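AMP-dependent synthetase and ligase (Xenorhabdus doucetiae, PDB 6QSR) forms the ApeI:P dehydratase heterocomplex with a FabA/FabZ-like partner, and probably contributes to dehydration in type II polyketide biosynthesis of aryl polyene pigments. Local coordinates at residues Ala12-Leu20 with His50-Pro58. Numbering follows the deposited sequence.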
loop_
_atom_site.group_PDB
_atom_site.type_symbol
_atom_site.label_atom_id
_atom_site.label_comp_id
_atom_site.label_asym_id
_atom_site.label_seq_id
_atom_site.Cartn_x
_atom_site.Cartn_y
_atom_site.Cartn_z
ATOM N N ALA A 12 -8.130 23.879 13.164
ATOM C CA ALA A 12 -7.315 23.891 14.380
ATOM C C ALA A 12 -5.878 23.599 13.966
ATOM O O ALA A 12 -5.651 23.070 12.877
ATOM C CB ALA A 12 -7.819 22.841 15.356
ATOM N N GLN A 13 -4.901 23.909 14.817
ATOM C CA GLN A 13 -3.491 23.656 14.455
ATOM C C GLN A 13 -3.166 22.151 14.318
ATOM O O GLN A 13 -2.164 21.791 13.693
ATOM C CB GLN A 13 -2.525 24.335 15.436
ATOM C CG GLN A 13 -2.637 25.860 15.491
ATOM C CD GLN A 13 -2.201 26.554 14.207
ATOM O OE1 GLN A 13 -1.010 26.767 13.975
ATOM N NE2 GLN A 13 -3.168 26.930 13.377
ATOM N N HIS A 14 -4.029 21.291 14.872
ATOM C CA HIS A 14 -3.844 19.834 14.850
ATOM C C HIS A 14 -4.746 19.085 13.847
ATOM O O HIS A 14 -4.720 17.850 13.802
ATOM C CB HIS A 14 -4.017 19.269 16.274
ATOM C CG HIS A 14 -5.433 19.267 16.769
ATOM N ND1 HIS A 14 -6.002 20.349 17.407
ATOM C CD2 HIS A 14 -6.392 18.312 16.719
ATOM C CE1 HIS A 14 -7.251 20.061 17.726
ATOM N NE2 HIS A 14 -7.514 18.831 17.320
ATOM N N GLU A 15 -5.523 19.824 13.049
ATOM C CA GLU A 15 -6.451 19.238 12.082
ATOM C C GLU A 15 -6.233 19.814 10.688
ATOM O O GLU A 15 -5.873 20.990 10.537
ATOM C CB GLU A 15 -7.900 19.510 12.492
ATOM C CG GLU A 15 -8.370 18.747 13.719
ATOM C CD GLU A 15 -9.884 18.647 13.789
ATOM O OE1 GLU A 15 -10.406 17.512 13.866
ATOM O OE2 GLU A 15 -10.553 19.703 13.747
ATOM N N ALA A 16 -6.480 18.997 9.669
ATOM C CA ALA A 16 -6.501 19.489 8.289
ATOM C C ALA A 16 -7.568 18.797 7.466
ATOM O O ALA A 16 -7.855 17.616 7.663
ATOM C CB ALA A 16 -5.142 19.309 7.630
ATOM N N MET A 17 -8.138 19.561 6.539
ATOM C CA MET A 17 -9.105 19.082 5.575
ATOM C C MET A 17 -8.540 19.472 4.221
ATOM O O MET A 17 -8.225 20.642 4.005
ATOM C CB MET A 17 -10.458 19.747 5.794
ATOM C CG MET A 17 -11.409 18.945 6.664
ATOM S SD MET A 17 -12.991 19.774 6.925
ATOM C CE MET A 17 -13.594 19.937 5.241
ATOM N N ILE A 18 -8.385 18.498 3.330
ATOM C CA ILE A 18 -7.789 18.735 2.013
ATOM C C ILE A 18 -8.706 18.140 0.953
ATOM O O ILE A 18 -9.134 16.989 1.077
ATOM C CB ILE A 18 -6.376 18.109 1.892
ATOM C CG1 ILE A 18 -5.460 18.527 3.057
ATOM C CG2 ILE A 18 -5.704 18.526 0.595
ATOM C CD1 ILE A 18 -5.281 17.462 4.113
ATOM N N GLN A 19 -9.016 18.929 -0.076
ATOM C CA GLN A 19 -9.788 18.448 -1.205
ATOM C C GLN A 19 -8.809 18.135 -2.333
ATOM O O GLN A 19 -8.056 19.019 -2.760
ATOM C CB GLN A 19 -10.817 19.482 -1.640
ATOM C CG GLN A 19 -11.741 19.007 -2.752
ATOM C CD GLN A 19 -12.912 19.943 -2.977
ATOM O OE1 GLN A 19 -12.846 21.130 -2.656
ATOM N NE2 GLN A 19 -13.993 19.411 -3.528
ATOM N N LEU A 20 -8.832 16.880 -2.794
ATOM C CA LEU A 20 -7.886 16.358 -3.778
ATOM C C LEU A 20 -8.596 15.801 -4.990
ATOM O O LEU A 20 -9.654 15.187 -4.868
ATOM C CB LEU A 20 -7.062 15.223 -3.175
ATOM C CG LEU A 20 -6.253 15.556 -1.932
ATOM C CD1 LEU A 20 -5.586 14.290 -1.426
ATOM C CD2 LEU A 20 -5.226 16.634 -2.235
ATOM N N HIS A 50 2.443 12.935 3.987
ATOM C CA HIS A 50 2.934 14.210 3.436
ATOM C C HIS A 50 2.303 15.413 4.131
ATOM O O HIS A 50 3.005 16.331 4.542
ATOM C CB HIS A 50 2.681 14.315 1.923
ATOM C CG HIS A 50 2.924 15.687 1.366
ATOM N ND1 HIS A 50 4.186 16.225 1.236
ATOM C CD2 HIS A 50 2.063 16.643 0.940
ATOM C CE1 HIS A 50 4.093 17.446 0.735
ATOM N NE2 HIS A 50 2.816 17.723 0.547
ATOM N N TYR A 51 0.978 15.408 4.237
ATOM C CA TYR A 51 0.267 16.490 4.909
ATOM C C TYR A 51 0.520 16.494 6.417
ATOM O O TYR A 51 0.626 17.568 7.029
ATOM C CB TYR A 51 -1.229 16.443 4.583
ATOM C CG TYR A 51 -1.518 16.849 3.155
ATOM C CD1 TYR A 51 -1.349 18.173 2.745
ATOM C CD2 TYR A 51 -1.955 15.917 2.210
ATOM C CE1 TYR A 51 -1.606 18.559 1.435
ATOM C CE2 TYR A 51 -2.214 16.293 0.899
ATOM C CZ TYR A 51 -2.036 17.614 0.516
ATOM O OH TYR A 51 -2.294 17.997 -0.778
ATOM N N ALA A 52 0.655 15.309 7.008
ATOM C CA ALA A 52 0.978 15.191 8.440
ATOM C C ALA A 52 2.341 15.805 8.764
ATOM O O ALA A 52 2.448 16.691 9.616
ATOM C CB ALA A 52 0.940 13.738 8.874
ATOM N N GLN A 53 3.368 15.334 8.060
ATOM C CA GLN A 53 4.740 15.803 8.262
ATOM C C GLN A 53 5.002 17.261 7.826
ATOM O O GLN A 53 5.978 17.856 8.278
ATOM C CB GLN A 53 5.733 14.841 7.588
ATOM C CG GLN A 53 5.735 13.446 8.212
ATOM C CD GLN A 53 6.731 12.494 7.566
ATOM O OE1 GLN A 53 6.858 12.439 6.344
ATOM N NE2 GLN A 53 7.430 11.723 8.393
ATOM N N THR A 54 4.145 17.830 6.967
ATOM C CA THR A 54 4.282 19.236 6.534
ATOM C C THR A 54 3.386 20.239 7.281
ATOM O O THR A 54 3.800 21.375 7.493
ATOM C CB THR A 54 4.049 19.399 5.018
ATOM O OG1 THR A 54 2.730 18.962 4.664
ATOM C CG2 THR A 54 5.093 18.614 4.233
ATOM N N LEU A 55 2.177 19.831 7.664
ATOM C CA LEU A 55 1.216 20.720 8.332
ATOM C C LEU A 55 1.029 20.478 9.830
ATOM O O LEU A 55 0.838 21.438 10.580
ATOM C CB LEU A 55 -0.160 20.621 7.667
ATOM C CG LEU A 55 -0.269 20.770 6.152
ATOM C CD1 LEU A 55 -1.716 20.554 5.735
ATOM C CD2 LEU A 55 0.232 22.134 5.696
ATOM N N LEU A 56 1.059 19.216 10.261
ATOM C CA LEU A 56 0.567 18.825 11.595
ATOM C C LEU A 56 1.661 18.459 12.590
ATOM O O LEU A 56 1.657 18.950 13.726
ATOM C CB LEU A 56 -0.425 17.658 11.467
ATOM C CG LEU A 56 -1.934 17.953 11.402
ATOM C CD1 LEU A 56 -2.286 19.192 10.596
ATOM C CD2 LEU A 56 -2.670 16.738 10.854
ATOM N N ALA A 57 2.571 17.584 12.166
ATOM C CA ALA A 57 3.596 17.009 13.034
ATOM C C ALA A 57 4.980 17.079 12.380
ATOM O O ALA A 57 5.586 16.042 12.105
ATOM C CB ALA A 57 3.229 15.571 13.374
ATOM N N PRO A 58 5.499 18.307 12.147
ATOM C CA PRO A 58 6.843 18.440 11.564
ATOM C C PRO A 58 7.905 17.837 12.483
ATOM O O PRO A 58 7.807 17.977 13.704
ATOM C CB PRO A 58 7.027 19.963 11.418
ATOM C CG PRO A 58 6.058 20.570 12.377
ATOM C CD PRO A 58 4.892 19.623 12.434
HETATM O O HOH W 1 -0.517 20.045 14.978
#
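I18 lies flat over one face of the Y51 ring, its CG1 4.1 Å from the ring centroid and 8° off the normal, a CH-pi contact. With CG1 beside the backbone N (chi1 -52°), the isoleucine crosses the ring obliquely: I18 CD1 lies nearest Y51 CG, I18 CG1 nearest Y51 CD1 and CE1, and I18 CG2 reaches the phenol end, 3.8 Å from Y51 CZ. L20 runs past the tyrosine in the opposite direction and brings CD2 to 3.5 Å from Y51 OH. The opposite face of the ring is covered by H50 CD2, so the phenol is sandwiched between strand and helix side chains. Its hydroxyl, flanked by L20 CD2 and I18 CG2, is hydrogen-bonded to E5 OE2.

One helical turn on, A16 CB meets two leucine methyls, L55 CD1 and L56 CD1, each at 4.1 Å. L56 packs against the backbone of the turn that leads into the strand, its CG 3.7 Å from H14 O and its CD1 beside the E15 carbonyl. No direct hydrogen bond joins the segments; instead a water donates to both Q13 O and L56 O, at 2.7 Å each, linking the A12-E15 type I turn to the pi-type turn at 52-56, where A52 O accepts from L56 N and A57 N, which approach from opposite faces of its plane.

A16, I18 and L20 thus form the side of strand 15-21 that packs on helix 41-56, the central helix wrapped by the sheet in the hot-dog fold. The strand lies between 4-9, whose R8 touches Y51 and L55, and 79-87, whose I84 touches L56.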